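Local coordinates for pancreatic lipase related protein 2 (Equus caballus, PDB 1W52) that probably hydrolyses fatty-acyl esters of galactolipids and triacylglycerols, as a secreted pancreatic-type lipase of the alpha/beta-hydrolase superfamily, at residues T72-H77 with I104-S109; N36-L41 with Y50-A55; N147-G152 with R173-D178. One frame throughout, in Å; residues are numbered along the deposited sequence.

All three contacts pair neighbouring strands of one mixed sheet in the lipase domain. Across that sheet the order is 50-53, 38-43, 102-107, 72-76, 148-153, 173-177; along the chain, interaction 2 closes before interaction 1 opens, and interaction 1 before interaction 3. Interaction 1 sits in the middle, its centre about 9 Å from that of interaction 2 and about 10 Å from that of interaction 3. Interactions 2 and 3 do not touch; their centres are about 18 Å apart. The series thus runs from an edge hairpin, through one beta-alpha-beta unit, to a second that carries the predicted nucleophile S154 and acid D178 of an alpha/beta-hydrolase.

Interaction 1. Residues T72-H77 with I104-S109; sequences THFVIH and ISVDWS
I104 is gripped through both its backbone polar atoms: its N gives a hydrogen bond to H73 O (2.6 Å), and its O accepts one from V75 N (2.7 Å). One step on, V106 N meets V75 O at 3.0 Å, from above the carbonyl plane. These bonds set strands 72-76 and 102-107 parallel, with F74 beside I104 and V75 beside S105. Where the strands end, the H77 ring and the five-membered ring of W108 are modelled as an offset stack, centroids 3.9 Å apart and planes at 27°, but some of their atoms sit too close together, so its details are doubtful. W108 NE1 also points to H77 O, although its exact place is uncertain. At the turn beyond, S109 OG bonds to D107 OD1 (3.0 Å), while D107 OD2 takes the backbone N of G83.

The packing lies mainly on the face that carries F74, I76, I104 and V106. With CG of F74 anti to its carbonyl carbon (chi1 -82°), the ring lies alongside I104, CD2 being 3.6 Å from I104 CB. V106 CG2 touches both I76 CG1 (3.8 Å) and F74 CD2. Helix 116-141 covers that face through I134 on F74 and V126 on V106, whereas V75 and S105 on the other face meet P88 of helix 87-96, the helix of this beta-alpha-beta unit.

Thus three buried backbone bonds join the strands beneath a mainly apolar face, and H77, W108, D107 and S109 gather at the C-terminal ends, where the side chain of H77 is about 8 Å from that of the predicted nucleophile S154.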
loop_
_atom_site.group_PDB
_atom_site.type_symbol
_atom_site.label_atom_id
_atom_site.label_comp_id
_atom_site.label_asym_id
_atom_site.label_seq_id
_atom_site.Cartn_x
_atom_site.Cartn_y
_atom_site.Cartn_z
ATOM N N THR A 72 10.068 14.353 -10.460
ATOM C CA THR A 72 8.690 14.809 -10.563
ATOM C C THR A 72 7.682 13.697 -10.256
ATOM O O THR A 72 7.675 12.633 -10.891
ATOM C CB THR A 72 8.443 15.345 -11.934
ATOM O OG1 THR A 72 9.347 16.435 -12.196
ATOM C CG2 THR A 72 7.013 15.896 -12.067
ATOM N N HIS A 73 6.844 13.943 -9.257
ATOM C CA HIS A 73 5.770 13.021 -8.899
ATOM C C HIS A 73 4.442 13.445 -9.524
ATOM O O HIS A 73 4.015 14.587 -9.432
ATOM C CB HIS A 73 5.648 12.924 -7.387
ATOM C CG HIS A 73 6.928 12.521 -6.730
ATOM N ND1 HIS A 73 7.458 11.262 -6.859
ATOM C CD2 HIS A 73 7.793 13.215 -5.952
ATOM C CE1 HIS A 73 8.592 11.192 -6.183
ATOM N NE2 HIS A 73 8.816 12.363 -5.618
ATOM N N PHE A 74 3.841 12.493 -10.217
ATOM C CA PHE A 74 2.500 12.612 -10.759
ATOM C C PHE A 74 1.607 11.751 -9.872
ATOM O O PHE A 74 1.984 10.626 -9.479
ATOM C CB PHE A 74 2.487 12.040 -12.159
ATOM C CG PHE A 74 2.984 12.999 -13.235
ATOM C CD1 PHE A 74 4.154 12.718 -13.991
ATOM C CD2 PHE A 74 2.254 14.131 -13.560
ATOM C CE1 PHE A 74 4.547 13.539 -15.004
ATOM C CE2 PHE A 74 2.672 14.958 -14.582
ATOM C CZ PHE A 74 3.811 14.648 -15.300
ATOM N N VAL A 75 0.428 12.270 -9.569
ATOM C CA VAL A 75 -0.550 11.550 -8.765
ATOM C C VAL A 75 -1.884 11.530 -9.479
ATOM O O VAL A 75 -2.550 12.525 -9.557
ATOM C CB VAL A 75 -0.708 12.250 -7.459
ATOM C CG1 VAL A 75 -1.809 11.637 -6.669
ATOM C CG2 VAL A 75 0.609 12.156 -6.692
ATOM N N ILE A 76 -2.291 10.397 -9.993
ATOM C CA ILE A 76 -3.539 10.283 -10.756
ATOM C C ILE A 76 -4.668 9.534 -9.981
ATOM O O ILE A 76 -4.496 8.361 -9.594
ATOM C CB ILE A 76 -3.224 9.512 -12.051
ATOM C CG1 ILE A 76 -1.912 10.019 -12.681
ATOM C CG2 ILE A 76 -4.402 9.617 -13.014
ATOM C CD1 ILE A 76 -1.380 9.146 -13.815
ATOM N N HIS A 77 -5.817 10.188 -9.811
ATOM C CA HIS A 77 -6.984 9.549 -9.193
ATOM C C HIS A 77 -7.698 8.584 -10.153
ATOM O O HIS A 77 -7.339 8.446 -11.335
ATOM C CB HIS A 77 -7.989 10.594 -8.700
ATOM C CG HIS A 77 -8.750 11.256 -9.802
ATOM N ND1 HIS A 77 -9.008 12.606 -9.816
ATOM C CD2 HIS A 77 -9.272 10.771 -10.952
ATOM C CE1 HIS A 77 -9.686 12.918 -10.906
ATOM N NE2 HIS A 77 -9.857 11.821 -11.615
ATOM N N ILE A 104 2.890 16.896 -9.398
ATOM C CA ILE A 104 1.660 17.215 -10.132
ATOM C C ILE A 104 0.527 16.215 -9.840
ATOM O O ILE A 104 0.726 14.985 -9.847
ATOM C CB ILE A 104 1.886 17.220 -11.675
ATOM C CG1 ILE A 104 3.114 18.047 -12.088
ATOM C CG2 ILE A 104 0.630 17.713 -12.388
ATOM C CD1 ILE A 104 3.686 17.604 -13.423
ATOM N N SER A 105 -0.660 16.781 -9.623
ATOM C CA SER A 105 -1.887 16.050 -9.387
ATOM C C SER A 105 -2.637 16.116 -10.688
ATOM O O SER A 105 -2.853 17.194 -11.208
ATOM C CB SER A 105 -2.665 16.724 -8.262
ATOM O OG SER A 105 -4.006 16.251 -8.191
ATOM N N VAL A 106 -2.966 14.961 -11.249
ATOM C CA VAL A 106 -3.650 14.882 -12.535
ATOM C C VAL A 106 -5.165 14.803 -12.301
ATOM O O VAL A 106 -5.691 13.731 -12.005
ATOM C CB VAL A 106 -3.192 13.658 -13.323
ATOM C CG1 VAL A 106 -3.972 13.551 -14.646
ATOM C CG2 VAL A 106 -1.683 13.700 -13.576
ATOM N N ASP A 107 -5.861 15.931 -12.411
ATOM C CA ASP A 107 -7.297 15.948 -12.183
ATOM C C ASP A 107 -8.058 15.693 -13.459
ATOM O O ASP A 107 -8.005 16.499 -14.362
ATOM C CB ASP A 107 -7.737 17.291 -11.631
ATOM C CG ASP A 107 -9.263 17.424 -11.556
ATOM O OD1 ASP A 107 -9.880 17.552 -12.603
ATOM O OD2 ASP A 107 -9.937 17.419 -10.516
ATOM N N TRP A 108 -8.783 14.583 -13.539
ATOM C CA TRP A 108 -9.652 14.327 -14.695
ATOM C C TRP A 108 -11.055 14.002 -14.254
ATOM O O TRP A 108 -11.734 13.198 -14.873
ATOM C CB TRP A 108 -9.111 13.211 -15.562
ATOM C CG TRP A 108 -8.931 11.942 -14.873
ATOM C CD1 TRP A 108 -8.075 11.681 -13.862
ATOM C CD2 TRP A 108 -9.589 10.707 -15.170
ATOM N NE1 TRP A 108 -8.148 10.353 -13.503
ATOM C CE2 TRP A 108 -9.072 9.731 -14.290
ATOM C CE3 TRP A 108 -10.570 10.325 -16.086
ATOM C CZ2 TRP A 108 -9.488 8.409 -14.302
ATOM C CZ3 TRP A 108 -10.975 8.994 -16.102
ATOM C CH2 TRP A 108 -10.431 8.057 -15.215
ATOM N N SER A 109 -11.471 14.677 -13.191
ATOM C CA SER A 109 -12.706 14.391 -12.482
ATOM C C SER A 109 -13.909 14.201 -13.380
ATOM O O SER A 109 -14.593 13.161 -13.346
ATOM C CB SER A 109 -13.002 15.522 -11.501
ATOM O OG SER A 109 -12.712 16.777 -12.071
#

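Interaction 2. Residues N36-L41 with Y50-A55; sequences NTRFLL and YQLITA
Y50 lays its ring against L40 and reaches R38 with its hydroxyl. Its CB is 3.7 Å from L41 O. CG stands between the backbone N and the carbonyl carbon (chi1 52°), which turns the ring over the neighbouring strand: CD1 meets L40 CB at 3.7 Å, and CE1 meets L40 CD2. L40 CD1 sits over the middle of the ring, 4.1 Å from its centroid and only 5° off the normal, a CH-pi contact. At the tip, Y50 OH approaches the edge of the R38 guanidinium, 3.6 Å from NH2, without a hydrogen bond between them. The two flat groups stand nearly perpendicular, 83° apart. What ties them together is E84, whose OE2 forms a salt bridge with R38 NH2 and a weak hydrogen bond with Y50 OH. R38 bends its chain at chi3, and L40 CD2 lies over one face of its guanidinium.

Strands 38-43 and 50-53 form a beta hairpin at the edge of the lipase sheet, with 50-53 outermost. L41 and Q51 are a hydrogen-bonded antiparallel pair: Q51 N reaches L41 O at 3.1 Å, on a lone pair in the carbonyl plane, while L41 N comes to Q51 O from well above that plane. The bond from I53 N to F39 O is weak. L40 and L52 make a non-hydrogen-bonded pair, L40 CD2 touching L52 CD1 at 3.9 Å.

On the face that carries F39, L41, Q51 and I53, the contacts of F39 and L41 with I53 are apolar. F39 CB meets I53 CG1 at 3.8 Å, and L41 CD2 meets I53 CD1 at the same distance. The F39 side chain lies against T130 and L133 of helix 116-141.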
loop_
_atom_site.group_PDB
_atom_site.type_symbol
_atom_site.label_atom_id
_atom_site.label_comp_id
_atom_site.label_asym_id
_atom_site.label_seq_id
_atom_site.Cartn_x
_atom_site.Cartn_y
_atom_site.Cartn_z
ATOM N N ASN A 36 -11.649 16.967 -19.675
ATOM C CA ASN A 36 -11.065 18.115 -18.981
ATOM C C ASN A 36 -9.940 17.704 -18.046
ATOM O O ASN A 36 -10.012 17.947 -16.820
ATOM C CB ASN A 36 -12.126 18.872 -18.202
ATOM C CG ASN A 36 -11.599 20.169 -17.612
ATOM O OD1 ASN A 36 -11.975 20.582 -16.497
ATOM N ND2 ASN A 36 -10.709 20.821 -18.352
ATOM N N THR A 37 -8.917 17.048 -18.631
ATOM C CA THR A 37 -7.701 16.662 -17.887
ATOM C C THR A 37 -6.949 17.907 -17.470
ATOM O O THR A 37 -6.753 18.814 -18.279
ATOM C CB THR A 37 -6.770 15.873 -18.755
ATOM O OG1 THR A 37 -7.474 14.793 -19.336
ATOM C CG2 THR A 37 -5.682 15.230 -17.945
ATOM N N ARG A 38 -6.462 17.952 -16.249
ATOM C CA ARG A 38 -5.888 19.195 -15.773
ATOM C C ARG A 38 -4.712 18.891 -14.862
ATOM O O ARG A 38 -4.892 18.313 -13.797
ATOM C CB ARG A 38 -6.940 20.011 -15.013
ATOM C CG ARG A 38 -7.965 20.763 -15.855
ATOM C CD ARG A 38 -8.491 22.010 -15.131
ATOM N NE ARG A 38 -8.529 21.790 -13.686
ATOM C CZ ARG A 38 -8.459 22.745 -12.748
ATOM N NH1 ARG A 38 -8.370 24.035 -13.057
ATOM N NH2 ARG A 38 -8.502 22.398 -11.468
ATOM N N PHE A 39 -3.518 19.305 -15.281
ATOM C CA PHE A 39 -2.283 19.106 -14.517
ATOM C C PHE A 39 -2.041 20.221 -13.508
ATOM O O PHE A 39 -1.943 21.367 -13.876
ATOM C CB PHE A 39 -1.155 19.067 -15.507
ATOM C CG PHE A 39 -1.292 17.969 -16.514
ATOM C CD1 PHE A 39 -1.134 16.671 -16.122
ATOM C CD2 PHE A 39 -1.563 18.248 -17.844
ATOM C CE1 PHE A 39 -1.248 15.654 -17.027
ATOM C CE2 PHE A 39 -1.658 17.226 -18.796
ATOM C CZ PHE A 39 -1.512 15.920 -18.381
ATOM N N LEU A 40 -1.990 19.899 -12.225
ATOM C CA LEU A 40 -1.880 20.934 -11.189
ATOM C C LEU A 40 -0.555 20.822 -10.479
ATOM O O LEU A 40 -0.235 19.764 -9.919
ATOM C CB LEU A 40 -2.957 20.810 -10.153
ATOM C CG LEU A 40 -4.319 20.420 -10.696
ATOM C CD1 LEU A 40 -5.280 20.483 -9.579
ATOM C CD2 LEU A 40 -4.762 21.336 -11.829
ATOM N N LEU A 41 0.212 21.922 -10.501
ATOM C CA LEU A 41 1.642 21.853 -10.166
ATOM C C LEU A 41 1.977 22.410 -8.787
ATOM O O LEU A 41 1.710 23.554 -8.480
ATOM C CB LEU A 41 2.513 22.515 -11.241
ATOM C CG LEU A 41 4.036 22.319 -11.110
ATOM C CD1 LEU A 41 4.456 21.022 -10.469
ATOM C CD2 LEU A 41 4.672 22.334 -12.452
ATOM N N TYR A 50 -1.804 25.860 -6.687
ATOM C CA TYR A 50 -1.125 25.130 -7.739
ATOM C C TYR A 50 -0.965 26.005 -8.935
ATOM O O TYR A 50 -1.537 27.073 -9.034
ATOM C CB TYR A 50 -1.925 23.877 -8.146
ATOM C CG TYR A 50 -3.368 24.171 -8.490
ATOM C CD1 TYR A 50 -3.764 24.418 -9.799
ATOM C CD2 TYR A 50 -4.332 24.239 -7.485
ATOM C CE1 TYR A 50 -5.089 24.712 -10.095
ATOM C CE2 TYR A 50 -5.648 24.526 -7.768
ATOM C CZ TYR A 50 -6.027 24.763 -9.066
ATOM O OH TYR A 50 -7.354 25.038 -9.306
ATOM N N GLN A 51 -0.224 25.520 -9.895
ATOM C CA GLN A 51 -0.060 26.285 -11.082
ATOM C C GLN A 51 -0.618 25.490 -12.211
ATOM O O GLN A 51 -0.097 24.448 -12.557
ATOM C CB GLN A 51 1.421 26.607 -11.288
ATOM C CG GLN A 51 2.069 27.392 -10.097
ATOM C CD GLN A 51 3.235 28.275 -10.515
ATOM O OE1 GLN A 51 4.312 27.778 -10.830
ATOM N NE2 GLN A 51 3.011 29.588 -10.525
ATOM N N LEU A 52 -1.698 25.975 -12.786
ATOM C CA LEU A 52 -2.252 25.284 -13.910
ATOM C C LEU A 52 -1.233 25.339 -15.023
ATOM O O LEU A 52 -0.909 26.400 -15.521
ATOM C CB LEU A 52 -3.582 25.886 -14.349
ATOM C CG LEU A 52 -4.359 25.061 -15.387
ATOM C CD1 LEU A 52 -4.464 23.564 -15.019
ATOM C CD2 LEU A 52 -5.769 25.649 -15.597
ATOM N N ILE A 53 -0.694 24.185 -15.383
ATOM C CA ILE A 53 0.205 24.087 -16.518
ATOM C C ILE A 53 -0.468 23.304 -17.620
ATOM O O ILE A 53 -1.495 22.660 -17.392
ATOM C CB ILE A 53 1.513 23.401 -16.095
ATOM C CG1 ILE A 53 1.283 21.928 -15.723
ATOM C CG2 ILE A 53 2.122 24.139 -14.896
ATOM C CD1 ILE A 53 2.559 21.152 -15.410
ATOM N N THR A 54 0.141 23.311 -18.797
ATOM C CA THR A 54 -0.465 22.727 -19.976
ATOM C C THR A 54 0.596 22.336 -20.952
ATOM O O THR A 54 1.462 23.128 -21.250
ATOM C CB THR A 54 -1.269 23.781 -20.704
ATOM O OG1 THR A 54 -2.139 24.469 -19.809
ATOM C CG2 THR A 54 -2.172 23.145 -21.698
ATOM N N ALA A 55 0.496 21.157 -21.531
ATOM C CA ALA A 55 1.509 20.714 -22.478
ATOM C C ALA A 55 1.191 21.340 -23.836
ATOM O O ALA A 55 1.914 21.170 -24.837
ATOM C CB ALA A 55 1.576 19.153 -22.548
#

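Interaction 3. Residues N147-G152 with R173-D178; sequences NVHIIG and RVTGLD
V148 and R173 open a run of five backbone hydrogen bonds between parallel strands whose axes pass 4.5 Å apart at only 12°. R173 N binds V148 O, I150 N binds R173 O (2.6 Å), T175 N binds I150 O, G152 N binds T175 O (2.9 Å) and L177 N binds G152 O (2.7 Å).

H149 is the centre of the side-chain contact. Its NE2 gives a nearly straight bond to T175 OG1 (2.7 Å, 175° at the hydrogen), which lies in the ring plane. R173, extended from CG to NE, runs alongside the ring with its guanidinium turned only 7° from it; H149 NE2 lies over one guanidinium face, 3.5 Å from R173 CZ. I151 CG1 is on the opposite side of the H149 ring plane. D202 joins the group from outside, forming a salt bridge with R173 NH2 and a hydrogen bond with T175 OG1, while H149 ND1 bonds to H73 ND1.

With an alanine in place of H149, T175 OG1 would probably lose its bond from NE2 and keep the one to D202, H73 ND1 would lose its mate, and the R173 guanidinium the flat group beside it.

Strand 148-153, helix 155-166 and strand 173-177 form a beta-alpha-beta unit. G152 begins the GxSxG sequence of a probable nucleophile elbow bearing the predicted nucleophile S154.

I150 and V174 share the face covered by A160 of that helix. On the H149 face, I151 CG2 touches L177 CG at 4.1 Å. Just past the strand, D178, the predicted charge-relay acid, bonds through OD2 to H265 ND1.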
loop_
_atom_site.group_PDB
_atom_site.type_symbol
_atom_site.label_atom_id
_atom_site.label_comp_id
_atom_site.label_asym_id
_atom_site.label_seq_id
_atom_site.Cartn_x
_atom_site.Cartn_y
_atom_site.Cartn_z
ATOM N N ASN A 147 13.506 10.436 -14.421
ATOM C CA ASN A 147 13.244 11.212 -13.224
ATOM C C ASN A 147 11.779 11.366 -12.867
ATOM O O ASN A 147 11.450 12.111 -11.966
ATOM C CB ASN A 147 13.779 12.631 -13.411
ATOM C CG ASN A 147 15.245 12.731 -13.154
ATOM O OD1 ASN A 147 15.750 12.177 -12.183
ATOM N ND2 ASN A 147 15.942 13.438 -14.014
ATOM N N VAL A 148 10.887 10.682 -13.566
ATOM C CA VAL A 148 9.446 10.857 -13.365
ATOM C C VAL A 148 8.872 9.656 -12.670
ATOM O O VAL A 148 9.133 8.524 -13.074
ATOM C CB VAL A 148 8.710 10.944 -14.670
ATOM C CG1 VAL A 148 7.181 10.860 -14.415
ATOM C CG2 VAL A 148 9.081 12.205 -15.383
ATOM N N HIS A 149 8.065 9.944 -11.648
ATOM C CA HIS A 149 7.335 8.955 -10.847
ATOM C C HIS A 149 5.859 9.196 -10.986
ATOM O O HIS A 149 5.354 10.290 -10.613
ATOM C CB HIS A 149 7.661 9.147 -9.398
ATOM C CG HIS A 149 7.024 8.146 -8.492
ATOM N ND1 HIS A 149 6.778 8.406 -7.155
ATOM C CD2 HIS A 149 6.625 6.872 -8.714
ATOM C CE1 HIS A 149 6.261 7.331 -6.597
ATOM N NE2 HIS A 149 6.150 6.388 -7.518
ATOM N N ILE A 150 5.159 8.212 -11.540
ATOM C CA ILE A 150 3.724 8.337 -11.603
ATOM C C ILE A 150 3.083 7.469 -10.577
ATOM O O ILE A 150 3.403 6.309 -10.482
ATOM C CB ILE A 150 3.202 7.967 -12.925
ATOM C CG1 ILE A 150 3.771 8.889 -13.979
ATOM C CG2 ILE A 150 1.694 8.235 -12.922
ATOM C CD1 ILE A 150 3.565 8.410 -15.349
ATOM N N ILE A 151 2.164 8.028 -9.812
ATOM C CA ILE A 151 1.487 7.263 -8.770
ATOM C C ILE A 151 0.004 7.263 -9.089
ATOM O O ILE A 151 -0.595 8.316 -9.049
ATOM C CB ILE A 151 1.673 7.942 -7.405
ATOM C CG1 ILE A 151 3.120 8.310 -7.115
ATOM C CG2 ILE A 151 1.214 7.024 -6.331
ATOM C CD1 ILE A 151 3.282 9.096 -5.766
ATOM N N GLY A 152 -0.603 6.124 -9.373
ATOM C CA GLY A 152 -2.024 6.125 -9.714
ATOM C C GLY A 152 -2.855 5.218 -8.811
ATOM O O GLY A 152 -2.445 4.111 -8.499
ATOM N N ARG A 173 9.490 5.388 -12.690
ATOM C CA ARG A 173 8.634 4.646 -11.775
ATOM C C ARG A 173 7.182 5.014 -11.865
ATOM O O ARG A 173 6.806 6.194 -11.873
ATOM C CB ARG A 173 9.071 4.903 -10.368
ATOM C CG ARG A 173 8.396 4.108 -9.320
ATOM C CD ARG A 173 8.758 4.652 -7.979
ATOM N NE ARG A 173 8.328 3.825 -6.867
ATOM C CZ ARG A 173 8.207 4.275 -5.619
ATOM N NH1 ARG A 173 8.475 5.545 -5.358
ATOM N NH2 ARG A 173 7.836 3.467 -4.626
ATOM N N VAL A 174 6.371 3.971 -11.912
ATOM C CA VAL A 174 4.946 4.101 -11.733
ATOM C C VAL A 174 4.617 3.175 -10.576
ATOM O O VAL A 174 5.156 2.065 -10.456
ATOM C CB VAL A 174 4.118 3.835 -13.033
ATOM C CG1 VAL A 174 4.510 2.586 -13.658
ATOM C CG2 VAL A 174 2.640 3.705 -12.720
ATOM N N THR A 175 3.792 3.709 -9.691
ATOM C CA THR A 175 3.307 3.028 -8.507
ATOM C C THR A 175 1.805 2.856 -8.650
ATOM O O THR A 175 1.068 3.821 -8.901
ATOM C CB THR A 175 3.597 3.888 -7.292
ATOM O OG1 THR A 175 5.024 3.938 -7.049
ATOM C CG2 THR A 175 2.988 3.253 -6.064
ATOM N N GLY A 176 1.340 1.625 -8.516
ATOM C CA GLY A 176 -0.085 1.335 -8.639
ATOM C C GLY A 176 -0.775 1.197 -7.288
ATOM O O GLY A 176 -0.580 0.221 -6.612
ATOM N N LEU A 177 -1.561 2.174 -6.878
ATOM C CA LEU A 177 -2.329 2.056 -5.641
ATOM C C LEU A 177 -3.676 1.358 -5.890
ATOM O O LEU A 177 -4.616 1.935 -6.469
ATOM C CB LEU A 177 -2.536 3.427 -5.043
ATOM C CG LEU A 177 -1.226 4.130 -4.746
ATOM C CD1 LEU A 177 -1.561 5.163 -3.760
ATOM C CD2 LEU A 177 -0.178 3.219 -4.133
ATOM N N ASP A 178 -3.714 0.097 -5.454
ATOM C CA ASP A 178 -4.779 -0.871 -5.769
ATOM C C ASP A 178 -5.409 -0.730 -7.153
ATOM O O ASP A 178 -6.519 -0.219 -7.336
ATOM C CB ASP A 178 -5.852 -0.832 -4.715
ATOM C CG ASP A 178 -6.710 -2.081 -4.707
ATOM O OD1 ASP A 178 -6.184 -3.262 -4.718
ATOM O OD2 ASP A 178 -7.953 -1.927 -4.672
#